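Local atomic coordinates of tryptophan halogenase superfamily (Brevundimonas sp. BAL3, PDB entry 6FRL), a protein that halogenates its substrate in a flavin-dependent reaction and prefers bromination over chlorination. Residues Phe90-Gly95 / Arg269-Ser274; Ala251-Ser256 / Arg320-Arg325; Leu430-Gly435 / Phe457-Asp462. All coordinates share one frame; numbering follows the deposited sequence.

Interaction 1: residues Phe90-Gly95 / Arg269-Ser274; sequences FLDWSG and RVTARS
The indole of Trp93 carries Ala272 on one face and Phe90 on the other. Ala272 CB stands 3.7 Å from the centroid of the five-membered ring, only 8° off its normal, a CH-pi contact. On the opposite face Phe90 CD1 lies toward the rim. The indole edge meets Val270 O, to which NE1 gives a weak, bent bond of 3.4 Å; NE1 also lies in the plane of the Phe90 ring, at its edge. On the other side of the sheet, Thr271 CG2 lies over the centre of one face of the Arg273 guanidinium, whose NH2 bonds to Gln278. With CG1 anti to the backbone N (chi1 175°), Val270 sends this methyl to both aromatic residues, 3.8 Å from Trp93 CZ2 and 3.9 Å from Phe90 CE1. Behind these side chains run two parallel strands, the one parallel pairing in their mixed sheet. Leu91 N donates to Val270 O (3.0 Å, 172°), and Ala272 N returns a bond of equal length to Leu91 O. Past Leu91 the chain turns out of the strand through Asp92, which has positive phi, and this brings Trp93 back over Ala272. Asp92 OD1 is taken by Gly97 N, while a water donates to both Asp92 OD2 (2.7 Å) and Ala272 O, bridging the strand ends. Farther out, Trp412 meets the Trp93 ring edge-to-face. The two sides of the sheet thus differ in chemistry. Phe90, Val270, Ala272 and Trp93 make a mainly apolar, aromatic layer, with the indole N-H turned to a backbone carbonyl; Val270 O collects that weak bond, the strong one from Leu91 and a CA-H contact from Phe90. Leu91, Thr271 and Asp92 form a more open side, where water and charge take part.

Interaction 2: residues Ala251-Ser256 / Arg320-Arg325; sequences AYAVQS and RRIPFR
Ala251 and Ile322 face each other as an antiparallel hydrogen-bonded pair and give the firmest link between the strands: Ile322 N reaches Ala251 O at 2.8 Å, and Ala251 N reaches Ile322 O at 3.1 Å. At the next hydrogen-bonded pair, the bonds between Ala253 and Arg320 are both weak, Ala253 N to Arg320 O being 3.3 Å, in keeping with strands that run at 140° rather than strictly antiparallel. Between them, the non-hydrogen-bonded pair Tyr252 and Arg321 joins through side chains. Arg321 CG sits over one face of the phenol, 3.9 Å from its centroid and 20° off the normal, so the contact is CH-pi and made by the aliphatic stem. The chain stays extended to NE (chi2 -175°), which carries the guanidinium past the ring, its plane nearly perpendicular to the phenol and its edge turned to Tyr252 OH. A salt bridge from Arg321 NE to Asp300 holds that end in place. On the other face of the sheet, Ala251 CB packs on Phe324 CE1 at 3.4 Å and on CZ equally closely, while Ala253 CB only grazes Ile322 CD1. Phe324 also lays a ring face over Ala251 N, and it meets Phe346 edge-to-face. Strand 314-323 is the outermost strand here, with strand 250-257 next inward, whose far side pairs with strand 286-293. Helix 300-307 covers the Tyr252 side through Ala303, Leu304 and Leu307.

Interaction 3: residues Leu430-Gly435 / Phe457-Asp462; sequences LWTARG and FGLYPD
Trp431 turns the edge of its indole to the loop and one face to Pro461. NE1 donates to Leu459 O at 2.9 Å in a nearly straight bond (171°); the acceptor lies in the ring plane, but the donor stands 44° out of the carbonyl plane. Pro461 crosses the indole at a slant, with CD over the face near the rim and 3.6 Å from CZ2. The first torsion of Trp431 (chi1 168°, CG opposite the backbone N) swings the indole from the helix toward the loop, where face and N-H are engaged together. A leucine here would probably leave Leu459 O without its indole donor and Pro461 CD without a flat surface to rest on. Pro461 also backs onto the helix end: CB approaches Trp431 O at 3.4 Å, and CG lies 3.8 Å from Gly435 CA, where a side chain would be tight. Beside this, Thr432 CG2 crosses Leu459 and touches its CD2 at 3.8 Å. At the end of the loop, Asp462 N donates in the carbonyl plane to Thr432 O (3.3 Å). The Asp462 carboxylate also lies close to this oxygen, an acceptor beside an acceptor, and its OD2 is held by a salt bridge to Arg373 of the second subunit. The contact thus joins the C-terminal end of helix 422-434 to the loop after helix 447-456, which closes in a Schellman motif at Gly458. Tyr454 of that second helix stacks on Trp431, and Leu121 of helix 116-125 packs on Pro461.

How the interactions relate
From the N terminus, residues 90-95 come first and wait 174 residues for their partner. Segment 251-256 follows, then 269-274 closes interaction 1, and only afterwards does 320-325 close interaction 2: the two loops cross. Both belong to one mixed seven-stranded sheet, interaction 1 near one border and interaction 2 at the other, with centres about 18 Å apart and no touch. Interaction 3 comes later in series, a short closure of 22 residues between the end of helix 422-434 and the loop after helix 447-456, beside the second subunit. It still meets interaction 1, since Phe457 CE1 packs 3.5 Å from Trp93 CB, which links the turn after strand 87-91 to the helical region. Interactions 2 and 3 stay about 17 Å apart at their nearest atoms.

Interaction 1: residues Phe90-Gly95 / Arg269-Ser274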
loop_
_atom_site.group_PDB
_atom_site.type_symbol
_atom_site.label_atom_id
_atom_site.label_comp_id
_atom_site.label_asym_id
_atom_site.label_seq_id
_atom_site.Cartn_x
_atom_site.Cartn_y
_atom_site.Cartn_z
ATOM N N PHE B 90 -23.660 2.342 15.360
ATOM C CA PHE B 90 -23.723 3.775 15.729
ATOM C C PHE B 90 -25.184 4.246 15.789
ATOM O O PHE B 90 -25.910 4.213 14.771
ATOM C CB PHE B 90 -22.912 4.630 14.750
ATOM C CG PHE B 90 -21.437 4.422 14.877
ATOM C CD1 PHE B 90 -20.715 5.087 15.834
ATOM C CD2 PHE B 90 -20.777 3.482 14.089
ATOM C CE1 PHE B 90 -19.359 4.836 16.000
ATOM C CE2 PHE B 90 -19.419 3.251 14.245
ATOM C CZ PHE B 90 -18.708 3.926 15.195
ATOM N N LEU B 91 -25.608 4.637 16.998
ATOM C CA LEU B 91 -26.995 5.030 17.294
ATOM C C LEU B 91 -27.044 6.489 17.662
ATOM O O LEU B 91 -26.199 6.962 18.454
ATOM C CB LEU B 91 -27.582 4.182 18.430
ATOM C CG LEU B 91 -27.642 2.678 18.110
ATOM C CD1 LEU B 91 -28.028 1.832 19.310
ATOM C CD2 LEU B 91 -28.585 2.435 16.943
ATOM N N ASP B 92 -27.983 7.198 17.019
ATOM C CA ASP B 92 -28.327 8.599 17.320
ATOM C C ASP B 92 -27.231 9.639 16.993
ATOM O O ASP B 92 -27.269 10.723 17.569
ATOM C CB ASP B 92 -28.811 8.785 18.790
ATOM C CG ASP B 92 -29.961 7.840 19.172
ATOM O OD1 ASP B 92 -30.769 7.383 18.318
ATOM O OD2 ASP B 92 -30.074 7.549 20.359
ATOM N N TRP B 93 -26.289 9.350 16.081
ATOM C CA TRP B 93 -25.251 10.356 15.697
ATOM C C TRP B 93 -25.780 11.380 14.680
ATOM O O TRP B 93 -25.202 12.461 14.512
ATOM C CB TRP B 93 -23.943 9.696 15.183
ATOM C CG TRP B 93 -23.158 9.018 16.268
ATOM C CD1 TRP B 93 -23.535 7.902 16.982
ATOM C CD2 TRP B 93 -21.891 9.429 16.809
ATOM N NE1 TRP B 93 -22.571 7.599 17.926
ATOM C CE2 TRP B 93 -21.562 8.520 17.843
ATOM C CE3 TRP B 93 -21.006 10.475 16.529
ATOM C CZ2 TRP B 93 -20.387 8.628 18.578
ATOM C CZ3 TRP B 93 -19.827 10.568 17.260
ATOM C CH2 TRP B 93 -19.529 9.658 18.266
ATOM N N SER B 94 -26.860 11.011 13.992
ATOM C CA SER B 94 -27.489 11.869 12.985
ATOM C C SER B 94 -28.833 12.490 13.449
ATOM O O SER B 94 -29.484 13.183 12.675
ATOM C CB SER B 94 -27.669 11.082 11.673
ATOM O OG SER B 94 -26.448 10.975 10.966
ATOM N N GLY B 95 -29.202 12.287 14.717
ATOM C CA GLY B 95 -30.499 12.639 15.263
ATOM C C GLY B 95 -31.222 11.401 15.782
ATOM O O GLY B 95 -30.919 10.288 15.340
ATOM N N ARG B 269 -22.285 -1.600 20.792
ATOM C CA ARG B 269 -23.205 -0.441 20.684
ATOM C C ARG B 269 -22.474 0.842 20.985
ATOM O O ARG B 269 -21.836 0.923 22.026
ATOM C CB ARG B 269 -24.365 -0.540 21.654
ATOM C CG ARG B 269 -25.453 -1.513 21.240
ATOM C CD ARG B 269 -26.340 -1.869 22.430
ATOM N NE ARG B 269 -26.850 -3.227 22.302
ATOM C CZ ARG B 269 -27.835 -3.578 21.490
ATOM N NH1 ARG B 269 -28.465 -2.673 20.711
ATOM N NH2 ARG B 269 -28.193 -4.862 21.439
ATOM N N VAL B 270 -22.557 1.826 20.081
ATOM C CA VAL B 270 -22.034 3.170 20.359
ATOM C C VAL B 270 -23.126 4.211 20.195
ATOM O O VAL B 270 -23.494 4.525 19.088
ATOM C CB VAL B 270 -20.812 3.516 19.492
ATOM C CG1 VAL B 270 -20.370 4.953 19.718
ATOM C CG2 VAL B 270 -19.654 2.584 19.829
ATOM N N THR B 271 -23.623 4.727 21.324
ATOM C CA THR B 271 -24.805 5.587 21.386
ATOM C C THR B 271 -24.410 7.034 21.723
ATOM O O THR B 271 -23.875 7.312 22.807
ATOM C CB THR B 271 -25.813 5.075 22.438
ATOM O OG1 THR B 271 -26.198 3.735 22.121
ATOM C CG2 THR B 271 -27.078 5.961 22.487
ATOM N N ALA B 272 -24.655 7.955 20.785
ATOM C CA ALA B 272 -24.382 9.373 21.035
ATOM C C ALA B 272 -25.342 9.929 22.093
ATOM O O ALA B 272 -26.550 9.659 22.046
ATOM C CB ALA B 272 -24.499 10.180 19.753
ATOM N N ARG B 273 -24.790 10.709 23.027
ATOM C CA ARG B 273 -25.574 11.396 24.074
ATOM C C ARG B 273 -25.342 12.907 23.956
ATOM O O ARG B 273 -24.847 13.367 22.924
ATOM C CB ARG B 273 -25.225 10.840 25.484
ATOM C CG ARG B 273 -25.364 9.331 25.666
ATOM C CD ARG B 273 -26.793 8.866 25.562
ATOM N NE ARG B 273 -26.941 7.482 26.020
ATOM C CZ ARG B 273 -28.002 6.711 25.764
ATOM N NH1 ARG B 273 -29.051 7.166 25.065
ATOM N NH2 ARG B 273 -28.058 5.468 26.242
ATOM N N SER B 274 -25.701 13.676 24.985
ATOM C CA SER B 274 -25.696 15.157 24.919
ATOM C C SER B 274 -24.333 15.786 24.708
ATOM O O SER B 274 -24.255 16.847 24.087
ATOM C CB SER B 274 -26.354 15.785 26.191
ATOM O OG SER B 274 -25.484 15.810 27.309
HETATM O O HOH W 1 -29.175 9.443 21.980
#

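Interaction 2: residues Ala251-Ser256 / Arg320-Arg325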
loop_
_atom_site.group_PDB
_atom_site.type_symbol
_atom_site.label_atom_id
_atom_site.label_comp_id
_atom_site.label_asym_id
_atom_site.label_seq_id
_atom_site.Cartn_x
_atom_site.Cartn_y
_atom_site.Cartn_z
ATOM N N ALA B 251 -13.846 10.012 30.919
ATOM C CA ALA B 251 -14.705 8.865 30.737
ATOM C C ALA B 251 -15.058 8.147 32.043
ATOM O O ALA B 251 -14.253 8.108 32.978
ATOM C CB ALA B 251 -14.051 7.880 29.780
ATOM N N TYR B 252 -16.257 7.563 32.074
ATOM C CA TYR B 252 -16.682 6.672 33.134
ATOM C C TYR B 252 -16.877 5.254 32.566
ATOM O O TYR B 252 -17.450 5.084 31.492
ATOM C CB TYR B 252 -18.000 7.156 33.728
ATOM C CG TYR B 252 -17.875 8.216 34.810
ATOM C CD1 TYR B 252 -17.375 7.901 36.059
ATOM C CD2 TYR B 252 -18.327 9.518 34.594
ATOM C CE1 TYR B 252 -17.300 8.848 37.052
ATOM C CE2 TYR B 252 -18.261 10.477 35.583
ATOM C CZ TYR B 252 -17.738 10.144 36.811
ATOM O OH TYR B 252 -17.639 11.108 37.809
ATOM N N ALA B 253 -16.405 4.236 33.281
ATOM C CA ALA B 253 -16.645 2.844 32.880
ATOM C C ALA B 253 -17.214 2.069 34.053
ATOM O O ALA B 253 -16.879 2.354 35.217
ATOM C CB ALA B 253 -15.361 2.187 32.399
ATOM N N VAL B 254 -18.051 1.087 33.741
ATOM C CA VAL B 254 -18.652 0.255 34.743
ATOM C C VAL B 254 -19.057 -1.081 34.100
ATOM O O VAL B 254 -19.684 -1.090 33.011
ATOM C CB VAL B 254 -19.859 0.971 35.406
ATOM C CG1 VAL B 254 -20.947 1.303 34.394
ATOM C CG2 VAL B 254 -20.462 0.141 36.543
ATOM N N GLN B 255 -18.669 -2.190 34.761
ATOM C CA GLN B 255 -19.089 -3.519 34.344
ATOM C C GLN B 255 -20.518 -3.766 34.824
ATOM O O GLN B 255 -20.888 -3.359 35.924
ATOM C CB GLN B 255 -18.160 -4.634 34.883
ATOM C CG GLN B 255 -16.762 -4.699 34.301
ATOM C CD GLN B 255 -16.721 -5.178 32.851
ATOM O OE1 GLN B 255 -16.570 -4.352 31.935
ATOM N NE2 GLN B 255 -16.824 -6.500 32.631
ATOM N N SER B 256 -21.301 -4.425 33.982
ATOM C CA SER B 256 -22.664 -4.787 34.290
ATOM C C SER B 256 -22.839 -6.304 34.200
ATOM O O SER B 256 -22.121 -6.988 33.443
ATOM C CB SER B 256 -23.632 -4.072 33.345
ATOM O OG SER B 256 -23.533 -4.501 32.002
ATOM N N ARG B 320 -15.908 4.226 37.846
ATOM C CA ARG B 320 -14.636 4.910 38.061
ATOM C C ARG B 320 -14.455 5.913 36.942
ATOM O O ARG B 320 -14.768 5.644 35.780
ATOM C CB ARG B 320 -13.434 3.956 38.126
ATOM C CG ARG B 320 -13.189 3.386 39.527
ATOM C CD ARG B 320 -11.735 2.842 39.695
ATOM N NE ARG B 320 -11.436 1.569 38.998
ATOM C CZ ARG B 320 -10.917 1.431 37.762
ATOM N NH1 ARG B 320 -10.614 2.486 36.996
ATOM N NH2 ARG B 320 -10.720 0.209 37.273
ATOM N N ARG B 321 -13.932 7.078 37.304
ATOM C CA ARG B 321 -13.573 8.064 36.317
ATOM C C ARG B 321 -12.185 7.727 35.825
ATOM O O ARG B 321 -11.377 7.177 36.576
ATOM C CB ARG B 321 -13.618 9.456 36.894
ATOM C CG ARG B 321 -14.153 10.479 35.929
ATOM C CD ARG B 321 -14.035 11.836 36.590
ATOM N NE ARG B 321 -14.451 12.985 35.769
ATOM C CZ ARG B 321 -13.655 13.786 35.050
ATOM N NH1 ARG B 321 -12.350 13.562 34.954
ATOM N NH2 ARG B 321 -14.182 14.821 34.409
ATOM N N ILE B 322 -11.941 8.029 34.547
ATOM C CA ILE B 322 -10.627 7.886 33.904
ATOM C C ILE B 322 -10.337 9.205 33.170
ATOM O O ILE B 322 -11.212 9.688 32.424
ATOM C CB ILE B 322 -10.596 6.740 32.879
ATOM C CG1 ILE B 322 -11.266 5.471 33.429
ATOM C CG2 ILE B 322 -9.155 6.434 32.489
ATOM C CD1 ILE B 322 -11.613 4.430 32.366
ATOM N N PRO B 323 -9.164 9.838 33.431
ATOM C CA PRO B 323 -8.739 10.925 32.535
ATOM C C PRO B 323 -8.300 10.425 31.144
ATOM O O PRO B 323 -7.651 9.375 30.986
ATOM C CB PRO B 323 -7.582 11.606 33.288
ATOM C CG PRO B 323 -7.827 11.286 34.718
ATOM C CD PRO B 323 -8.475 9.919 34.735
ATOM N N PHE B 324 -8.723 11.190 30.150
ATOM C CA PHE B 324 -8.422 10.935 28.777
ATOM C C PHE B 324 -7.480 12.028 28.456
ATOM O O PHE B 324 -7.717 13.170 28.839
ATOM C CB PHE B 324 -9.675 11.114 27.922
ATOM C CG PHE B 324 -10.437 9.856 27.678
ATOM C CD1 PHE B 324 -10.328 8.746 28.532
ATOM C CD2 PHE B 324 -11.279 9.780 26.567
ATOM C CE1 PHE B 324 -11.034 7.586 28.268
ATOM C CE2 PHE B 324 -11.991 8.626 26.303
ATOM C CZ PHE B 324 -11.870 7.530 27.155
ATOM N N ARG B 325 -6.417 11.694 27.756
ATOM C CA ARG B 325 -5.570 12.709 27.194
ATOM C C ARG B 325 -5.095 12.254 25.801
ATOM O O ARG B 325 -4.060 11.643 25.664
ATOM C CB ARG B 325 -4.446 13.006 28.162
ATOM C CG ARG B 325 -3.673 14.242 27.758
ATOM C CD ARG B 325 -2.345 14.292 28.484
ATOM N NE ARG B 325 -1.614 15.513 28.181
ATOM C CZ ARG B 325 -0.438 15.827 28.706
ATOM N NH1 ARG B 325 0.128 16.984 28.377
ATOM N NH2 ARG B 325 0.178 14.987 29.544
#

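Interaction 3: residues Leu430-Gly435 / Phe457-Asp462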
loop_
_atom_site.group_PDB
_atom_site.type_symbol
_atom_site.label_atom_id
_atom_site.label_comp_id
_atom_site.label_asym_id
_atom_site.label_seq_id
_atom_site.Cartn_x
_atom_site.Cartn_y
_atom_site.Cartn_z
ATOM N N LEU B 430 -12.067 15.123 -1.705
ATOM C CA LEU B 430 -12.066 14.208 -2.863
ATOM C C LEU B 430 -13.281 13.281 -2.823
ATOM O O LEU B 430 -13.792 12.907 -3.877
ATOM C CB LEU B 430 -10.782 13.413 -2.995
ATOM C CG LEU B 430 -10.673 12.576 -4.279
ATOM C CD1 LEU B 430 -10.554 13.437 -5.544
ATOM C CD2 LEU B 430 -9.523 11.573 -4.185
ATOM N N TRP B 431 -13.771 12.936 -1.632
ATOM C CA TRP B 431 -14.947 12.076 -1.528
ATOM C C TRP B 431 -16.172 12.807 -2.099
ATOM O O TRP B 431 -16.863 12.265 -2.975
ATOM C CB TRP B 431 -15.205 11.640 -0.086
ATOM C CG TRP B 431 -16.559 10.996 0.086
ATOM C CD1 TRP B 431 -17.659 11.544 0.667
ATOM C CD2 TRP B 431 -16.955 9.717 -0.415
ATOM N NE1 TRP B 431 -18.706 10.671 0.591
ATOM C CE2 TRP B 431 -18.308 9.546 -0.085
ATOM C CE3 TRP B 431 -16.304 8.718 -1.139
ATOM C CZ2 TRP B 431 -19.033 8.387 -0.425
ATOM C CZ3 TRP B 431 -17.009 7.557 -1.476
ATOM C CH2 TRP B 431 -18.366 7.408 -1.125
ATOM N N THR B 432 -16.408 14.048 -1.652
ATOM C CA THR B 432 -17.581 14.825 -2.140
ATOM C C THR B 432 -17.456 15.237 -3.617
ATOM O O THR B 432 -18.447 15.307 -4.323
ATOM C CB THR B 432 -17.933 16.058 -1.270
ATOM O OG1 THR B 432 -17.068 17.118 -1.605
ATOM C CG2 THR B 432 -17.811 15.760 0.243
ATOM N N ALA B 433 -16.242 15.468 -4.085
ATOM C CA ALA B 433 -15.998 15.838 -5.480
ATOM C C ALA B 433 -16.137 14.680 -6.435
ATOM O O ALA B 433 -16.556 14.881 -7.561
ATOM C CB ALA B 433 -14.623 16.441 -5.648
ATOM N N ARG B 434 -15.742 13.482 -6.022
ATOM C CA ARG B 434 -15.602 12.410 -6.999
ATOM C C ARG B 434 -15.937 10.984 -6.539
ATOM O O ARG B 434 -15.992 10.065 -7.380
ATOM C CB ARG B 434 -14.172 12.504 -7.560
ATOM C CG ARG B 434 -13.802 11.612 -8.743
ATOM C CD ARG B 434 -14.782 11.610 -9.898
ATOM N NE ARG B 434 -14.378 10.619 -10.902
ATOM C CZ ARG B 434 -14.498 9.283 -10.763
ATOM N NH1 ARG B 434 -15.011 8.716 -9.657
ATOM N NH2 ARG B 434 -14.098 8.480 -11.737
ATOM N N GLY B 435 -16.207 10.785 -5.248
ATOM C CA GLY B 435 -16.431 9.433 -4.690
ATOM C C GLY B 435 -15.222 8.508 -4.674
ATOM O O GLY B 435 -15.376 7.301 -4.822
ATOM N N PHE B 457 -23.351 8.842 8.017
ATOM C CA PHE B 457 -23.697 10.246 8.242
ATOM C C PHE B 457 -24.347 10.956 7.059
ATOM O O PHE B 457 -24.504 12.154 7.113
ATOM C CB PHE B 457 -22.470 11.030 8.698
ATOM C CG PHE B 457 -22.018 10.665 10.066
ATOM C CD1 PHE B 457 -22.569 11.280 11.171
ATOM C CD2 PHE B 457 -21.058 9.689 10.252
ATOM C CE1 PHE B 457 -22.131 10.949 12.438
ATOM C CE2 PHE B 457 -20.638 9.335 11.510
ATOM C CZ PHE B 457 -21.171 9.965 12.615
ATOM N N GLY B 458 -24.727 10.231 6.012
ATOM C CA GLY B 458 -25.423 10.797 4.874
ATOM C C GLY B 458 -24.652 11.778 3.990
ATOM O O GLY B 458 -25.275 12.637 3.363
ATOM N N LEU B 459 -23.317 11.659 3.918
ATOM C CA LEU B 459 -22.514 12.505 3.023
ATOM C C LEU B 459 -22.130 11.754 1.746
ATOM O O LEU B 459 -21.326 10.848 1.801
ATOM C CB LEU B 459 -21.264 13.009 3.742
ATOM C CG LEU B 459 -20.354 13.946 2.886
ATOM C CD1 LEU B 459 -21.067 15.231 2.431
ATOM C CD2 LEU B 459 -19.051 14.294 3.579
ATOM N N TYR B 460 -22.668 12.182 0.602
ATOM C CA TYR B 460 -22.498 11.501 -0.683
ATOM C C TYR B 460 -21.972 12.447 -1.743
ATOM O O TYR B 460 -22.252 13.624 -1.672
ATOM C CB TYR B 460 -23.849 10.965 -1.156
ATOM C CG TYR B 460 -24.516 10.046 -0.169
ATOM C CD1 TYR B 460 -24.027 8.748 0.029
ATOM C CD2 TYR B 460 -25.613 10.455 0.579
ATOM C CE1 TYR B 460 -24.615 7.879 0.931
ATOM C CE2 TYR B 460 -26.215 9.587 1.490
ATOM C CZ TYR B 460 -25.700 8.291 1.650
ATOM O OH TYR B 460 -26.258 7.407 2.537
ATOM N N PRO B 461 -21.240 11.938 -2.750
ATOM C CA PRO B 461 -20.710 12.791 -3.803
ATOM C C PRO B 461 -21.759 13.340 -4.739
ATOM O O PRO B 461 -22.809 12.732 -4.877
ATOM C CB PRO B 461 -19.772 11.871 -4.599
ATOM C CG PRO B 461 -19.986 10.496 -4.109
ATOM C CD PRO B 461 -20.664 10.584 -2.780
ATOM N N ASP B 462 -21.434 14.450 -5.402
ATOM C CA ASP B 462 -22.354 15.141 -6.336
ATOM C C ASP B 462 -22.441 14.285 -7.588
ATOM O O ASP B 462 -23.545 13.933 -8.006
ATOM C CB ASP B 462 -21.888 16.574 -6.739
ATOM C CG ASP B 462 -20.714 17.122 -5.863
ATOM O OD1 ASP B 462 -20.871 17.124 -4.625
ATOM O OD2 ASP B 462 -19.659 17.544 -6.426
#